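Local coordinates for protein plantazolicin methyltransferase BamL (Bacillus amyloliquefaciens subsp. plantarum, PDB 5DLY) that probably transfers a methyl group from S-adenosylmethionine to the amine of the antibiotic plantazolicin's desmethyl precursor, as a Rossmann-like N-methyltransferase, at residues A[156-161]-A[260-265]. Residues are numbered along the deposited sequence; the frame is centred on the assembly and turned at random.
With 5D7 (prop-2-en-1-yl 2-[(1S)-1-amino-4-carbamimidamidobutyl]-1,3-thiazole-4-carboxylate), chain B.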
ATOM      1  N   ILE A 156      -8.845  -0.413  -5.190  1.00  8.93           N
ATOM      2  CA  ILE A 156      -7.497   0.028  -4.814  1.00  8.59           C
ATOM      3  C   ILE A 156      -7.455  -0.006  -3.295  1.00  8.45           C
ATOM      4  O   ILE A 156      -8.335   0.569  -2.652  1.00  8.51           O
ATOM      5  CB  ILE A 156      -7.186   1.470  -5.280  1.00  8.71           C
ATOM      6  CG1 ILE A 156      -7.473   1.632  -6.774  1.00  8.89           C
ATOM      7  CG2 ILE A 156      -5.722   1.819  -4.984  1.00  8.70           C
ATOM      8  CD1 ILE A 156      -7.251   3.026  -7.324  1.00  9.21           C
ATOM      9  N   TYR A 157      -6.443  -0.654  -2.724  1.00  8.24           N
ATOM     10  CA  TYR A 157      -6.228  -0.637  -1.276  1.00  8.00           C
ATOM     11  C   TYR A 157      -4.894   0.038  -0.977  1.00  8.06           C
ATOM     12  O   TYR A 157      -3.854  -0.388  -1.476  1.00  7.88           O
ATOM     13  CB  TYR A 157      -6.291  -2.055  -0.687  1.00  8.17           C
ATOM     14  CG  TYR A 157      -6.136  -2.138   0.823  1.00  8.14           C
ATOM     15  CD1 TYR A 157      -6.765  -1.215   1.659  1.00  8.28           C
ATOM     16  CD2 TYR A 157      -5.377  -3.158   1.418  1.00  8.27           C
ATOM     17  CE1 TYR A 157      -6.635  -1.294   3.048  1.00  8.29           C
ATOM     18  CE2 TYR A 157      -5.247  -3.250   2.800  1.00  8.28           C
ATOM     19  CZ  TYR A 157      -5.871  -2.303   3.609  1.00  8.28           C
ATOM     20  OH  TYR A 157      -5.747  -2.370   4.982  1.00  8.77           O
ATOM     21  N   ILE A 158      -4.941   1.090  -0.163  1.00  8.08           N
ATOM     22  CA  ILE A 158      -3.788   1.938   0.139  1.00  8.26           C
ATOM     23  C   ILE A 158      -3.546   1.889   1.637  1.00  8.56           C
ATOM     24  O   ILE A 158      -4.475   2.112   2.418  1.00  8.79           O
ATOM     25  CB  ILE A 158      -4.063   3.417  -0.255  1.00  8.29           C
ATOM     26  CG1 ILE A 158      -4.438   3.540  -1.740  1.00  8.41           C
ATOM     27  CG2 ILE A 158      -2.856   4.301   0.061  1.00  8.39           C
ATOM     28  CD1 ILE A 158      -4.972   4.904  -2.145  1.00  8.58           C
ATOM     29  N   VAL A 159      -2.317   1.569   2.044  1.00  8.38           N
ATOM     30  CA  VAL A 159      -1.938   1.576   3.454  1.00  8.57           C
ATOM     31  C   VAL A 159      -0.705   2.455   3.546  1.00  8.87           C
ATOM     32  O   VAL A 159       0.241   2.246   2.824  1.00  8.80           O
ATOM     33  CB  VAL A 159      -1.616   0.152   3.977  1.00  8.28           C
ATOM     34  CG1 VAL A 159      -1.300   0.174   5.471  1.00  8.14           C
ATOM     35  CG2 VAL A 159      -2.787  -0.779   3.710  1.00  8.39           C
ATOM     36  N   ASP A 160      -0.722   3.453   4.420  1.00  9.15           N
ATOM     37  CA  ASP A 160       0.435   4.323   4.561  1.00  9.56           C
ATOM     38  C   ASP A 160       0.555   4.939   5.942  1.00  9.41           C
ATOM     39  O   ASP A 160      -0.363   4.848   6.763  1.00  9.24           O
ATOM     40  CB  ASP A 160       0.407   5.432   3.497  1.00  9.66           C
ATOM     41  CG  ASP A 160       1.811   5.943   3.125  1.00 10.00           C
ATOM     42  OD1 ASP A 160       2.823   5.252   3.418  1.00 10.31           O
ATOM     43  OD2 ASP A 160       1.886   7.031   2.507  1.00 10.25           O
ATOM     44  N   LEU A 161       1.706   5.558   6.187  1.00  9.81           N
ATOM     45  CA  LEU A 161       1.941   6.308   7.418  1.00 10.21           C
ATOM     46  C   LEU A 161       0.991   7.490   7.557  1.00 10.53           C
ATOM     47  O   LEU A 161       0.615   8.114   6.560  1.00 10.76           O
ATOM     48  CB  LEU A 161       3.366   6.854   7.425  1.00 10.33           C
ATOM     49  CG  LEU A 161       4.505   5.845   7.327  1.00 10.76           C
ATOM     50  CD1 LEU A 161       5.834   6.589   7.275  1.00 11.09           C
ATOM     51  CD2 LEU A 161       4.479   4.870   8.488  1.00 11.82           C
ATOM     52  N   GLY A 260      -6.992   3.115   3.172  1.00  9.86           N
ATOM     53  CA  GLY A 260      -7.919   3.730   2.219  1.00  9.73           C
ATOM     54  C   GLY A 260      -8.328   2.744   1.152  1.00  9.50           C
ATOM     55  O   GLY A 260      -7.503   1.948   0.690  1.00  9.25           O
ATOM     56  N   TRP A 261      -9.612   2.764   0.798  1.00  9.55           N
ATOM     57  CA  TRP A 261     -10.146   1.931  -0.273  1.00  9.55           C
ATOM     58  C   TRP A 261     -10.845   2.787  -1.302  1.00  9.59           C
ATOM     59  O   TRP A 261     -11.601   3.707  -0.951  1.00  9.60           O
ATOM     60  CB  TRP A 261     -11.175   0.915   0.250  1.00  9.75           C
ATOM     61  CG  TRP A 261     -10.705   0.033   1.359  1.00  9.83           C
ATOM     62  CD1 TRP A 261     -10.607   0.363   2.675  1.00 10.14           C
ATOM     63  CD2 TRP A 261     -10.287  -1.331   1.248  1.00  9.98           C
ATOM     64  NE1 TRP A 261     -10.136  -0.705   3.399  1.00 10.06           N
ATOM     65  CE2 TRP A 261      -9.942  -1.764   2.550  1.00 10.17           C
ATOM     66  CE3 TRP A 261     -10.186  -2.239   0.179  1.00 10.22           C
ATOM     67  CZ2 TRP A 261      -9.477  -3.056   2.810  1.00 10.06           C
ATOM     68  CZ3 TRP A 261      -9.721  -3.530   0.438  1.00 10.04           C
ATOM     69  CH2 TRP A 261      -9.371  -3.923   1.747  1.00 10.31           C
ATOM     70  N   ILE A 262     -10.577   2.485  -2.570  1.00 10.06           N
ATOM     71  CA  ILE A 262     -11.336   3.009  -3.695  1.00 10.62           C
ATOM     72  C   ILE A 262     -11.985   1.786  -4.340  1.00 11.56           C
ATOM     73  O   ILE A 262     -11.295   0.901  -4.862  1.00 11.63           O
ATOM     74  CB  ILE A 262     -10.428   3.791  -4.668  1.00 10.42           C
ATOM     75  CG1 ILE A 262      -9.920   5.075  -4.006  1.00 10.31           C
ATOM     76  CG2 ILE A 262     -11.177   4.183  -5.935  1.00 10.52           C
ATOM     77  CD1 ILE A 262      -8.651   5.623  -4.631  1.00 10.76           C
ATOM     78  N   ILE A 263     -13.313   1.725  -4.264  1.00 12.46           N
ATOM     79  CA  ILE A 263     -14.067   0.514  -4.592  1.00 13.44           C
ATOM     80  C   ILE A 263     -14.943   0.745  -5.820  1.00 13.62           C
ATOM     81  O   ILE A 263     -15.739   1.679  -5.843  1.00 13.42           O
ATOM     82  CB  ILE A 263     -14.952   0.087  -3.397  1.00 13.98           C
ATOM     83  CG1 ILE A 263     -14.079  -0.240  -2.180  1.00 14.60           C
ATOM     84  CG2 ILE A 263     -15.837  -1.107  -3.760  1.00 14.69           C
ATOM     85  CD1 ILE A 263     -14.723   0.111  -0.853  1.00 15.53           C
ATOM     86  N   LYS A 264     -14.775  -0.088  -6.839  1.00 14.56           N
ATOM     87  CA  LYS A 264     -15.629  -0.004  -8.022  1.00 15.99           C
ATOM     88  C   LYS A 264     -16.536  -1.226  -8.132  1.00 17.20           C
ATOM     89  O   LYS A 264     -16.082  -2.377  -8.104  1.00 16.03           O
ATOM     90  CB  LYS A 264     -14.814   0.210  -9.310  1.00 16.31           C
ATOM     91  CG  LYS A 264     -15.672   0.460 -10.547  1.00 17.25           C
ATOM     92  CD  LYS A 264     -14.813   0.818 -11.746  1.00 17.23           C
ATOM     93  CE  LYS A 264     -15.663   1.091 -12.980  1.00 18.03           C
ATOM     94  NZ  LYS A 264     -14.853   1.734 -14.049  1.00 18.35           N
ATOM     95  N   ASN A 265     -17.828  -0.955  -8.263  1.00 19.56           N
ATOM     96  CA  ASN A 265     -18.821  -1.998  -8.437  1.00 22.02           C
ATOM     97  C   ASN A 265     -19.842  -1.547  -9.475  1.00 22.87           C
ATOM     98  O   ASN A 265     -20.813  -0.855  -9.148  1.00 23.39           O
ATOM     99  CB  ASN A 265     -19.492  -2.327  -7.102  1.00 23.71           C
ATOM    100  CG  ASN A 265     -20.382  -3.559  -7.173  1.00 24.87           C
ATOM    101  OD1 ASN A 265     -20.393  -4.290  -8.165  1.00 26.56           O
ATOM    102  ND2 ASN A 265     -21.133  -3.797  -6.107  1.00 26.68           N
TER
HETATM  103  O9  5D7 B 300       5.152   1.115   7.893  1.00 16.75           O
HETATM  104  C6  5D7 B 300       6.083   1.744   8.372  1.00 16.40           C
HETATM  105  O7  5D7 B 300       6.221   1.895   9.800  1.00 18.14           O
HETATM  106  C8  5D7 B 300       5.216   1.433  10.707  1.00 20.46           C
HETATM  107  C2  5D7 B 300       7.129   2.352   7.516  1.00 14.60           C
HETATM  108  N3  5D7 B 300       7.215   2.093   6.183  1.00 13.79           N
HETATM  109  C4  5D7 B 300       8.219   2.710   5.545  1.00 13.23           C
HETATM  110  S5  5D7 B 300       9.117   3.651   6.693  1.00 13.61           S
HETATM  111  C1  5D7 B 300       8.115   3.208   8.026  1.00 14.40           C
HETATM  112  CA  5D7 B 300       8.627   2.667   4.125  1.00 12.82           C
HETATM  113  N   5D7 B 300       7.855   1.614   3.477  1.00 13.74           N
HETATM  114  CB  5D7 B 300       8.410   4.014   3.421  1.00 12.17           C
HETATM  115  CG  5D7 B 300       7.091   4.730   3.736  1.00 11.60           C
HETATM  116  CD  5D7 B 300       6.677   5.561   2.532  1.00 11.40           C
HETATM  117  NE  5D7 B 300       5.501   6.350   2.878  1.00 11.25           N
HETATM  118  CZ  5D7 B 300       5.447   7.557   3.443  1.00 10.96           C
HETATM  119  NH2 5D7 B 300       4.329   8.091   3.678  1.00 11.00           N
HETATM  120  NH1 5D7 B 300       6.514   8.188   3.729  1.00 10.97           N
HETATM  121  C3  5D7 B 300       5.634   1.808  12.106  1.00 22.92           C
HETATM  122  C5  5D7 B 300       5.349   1.031  13.132  1.00 24.55           C
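Ile156 and Ile262 pair across the two strands, as a hydrogen-bonded pair, where strand 154-160 meets the antiparallel C-terminal strand 258-265, in the 3-2-1-4-5-7-6 sheet of the class I, Rossmann-like methyltransferase fold. The antiparallel assignment rests on an angle of 171° between the strand directions and on reciprocal backbone bonds: Ile156 N to Ile262 O and Ile262 N back to Ile156 O, then Ile158 N to Gly260 O and Gly260 N to Ile158 O, each of this second pair 2.8 Å.

On the face shared by Ile156, Ile158 and Ile262, Ile156 and Ile262 run side by side. Their CB atoms are 4.0 Å apart and their CD1 atoms again 4.0 Å, and both side chains pack against Ile147 of helix 139-148.

The other face carries Tyr157 and Trp261, the non-hydrogen-bonded pair. CG of Tyr157 stands anti to its backbone N (chi1 -178°), which lays the phenol over the indole as an offset stack, with six-membered ring centroids 3.9 Å apart and planes inclined by 19°. Tyr157 CB adds a CH-pi contact over the same indole face, while Val159 CG2 takes the opposite face of the phenol. A hydrogen bond from Trp261 NE1 to Gly219 O, together with stacking by Phe51 and Phe221, probably helps fix the indole, and helix 23-56 packs on both aromatics through Thr47.

Beyond the paired residues, strand 154-160 leads into the substrate pocket. Asp160 receives the guanidinium of the bound desmethylplantazolicin analogue with both carboxylate oxygens, OD1 taking 5D7 NE at 2.9 Å and OD2 taking 5D7 NH2 at 2.9 Å; Gly134 N is also hydrogen-bonded to OD2. Next to it, Leu161 CD2 touches the ligand's ester carbon C6 at 3.5 Å.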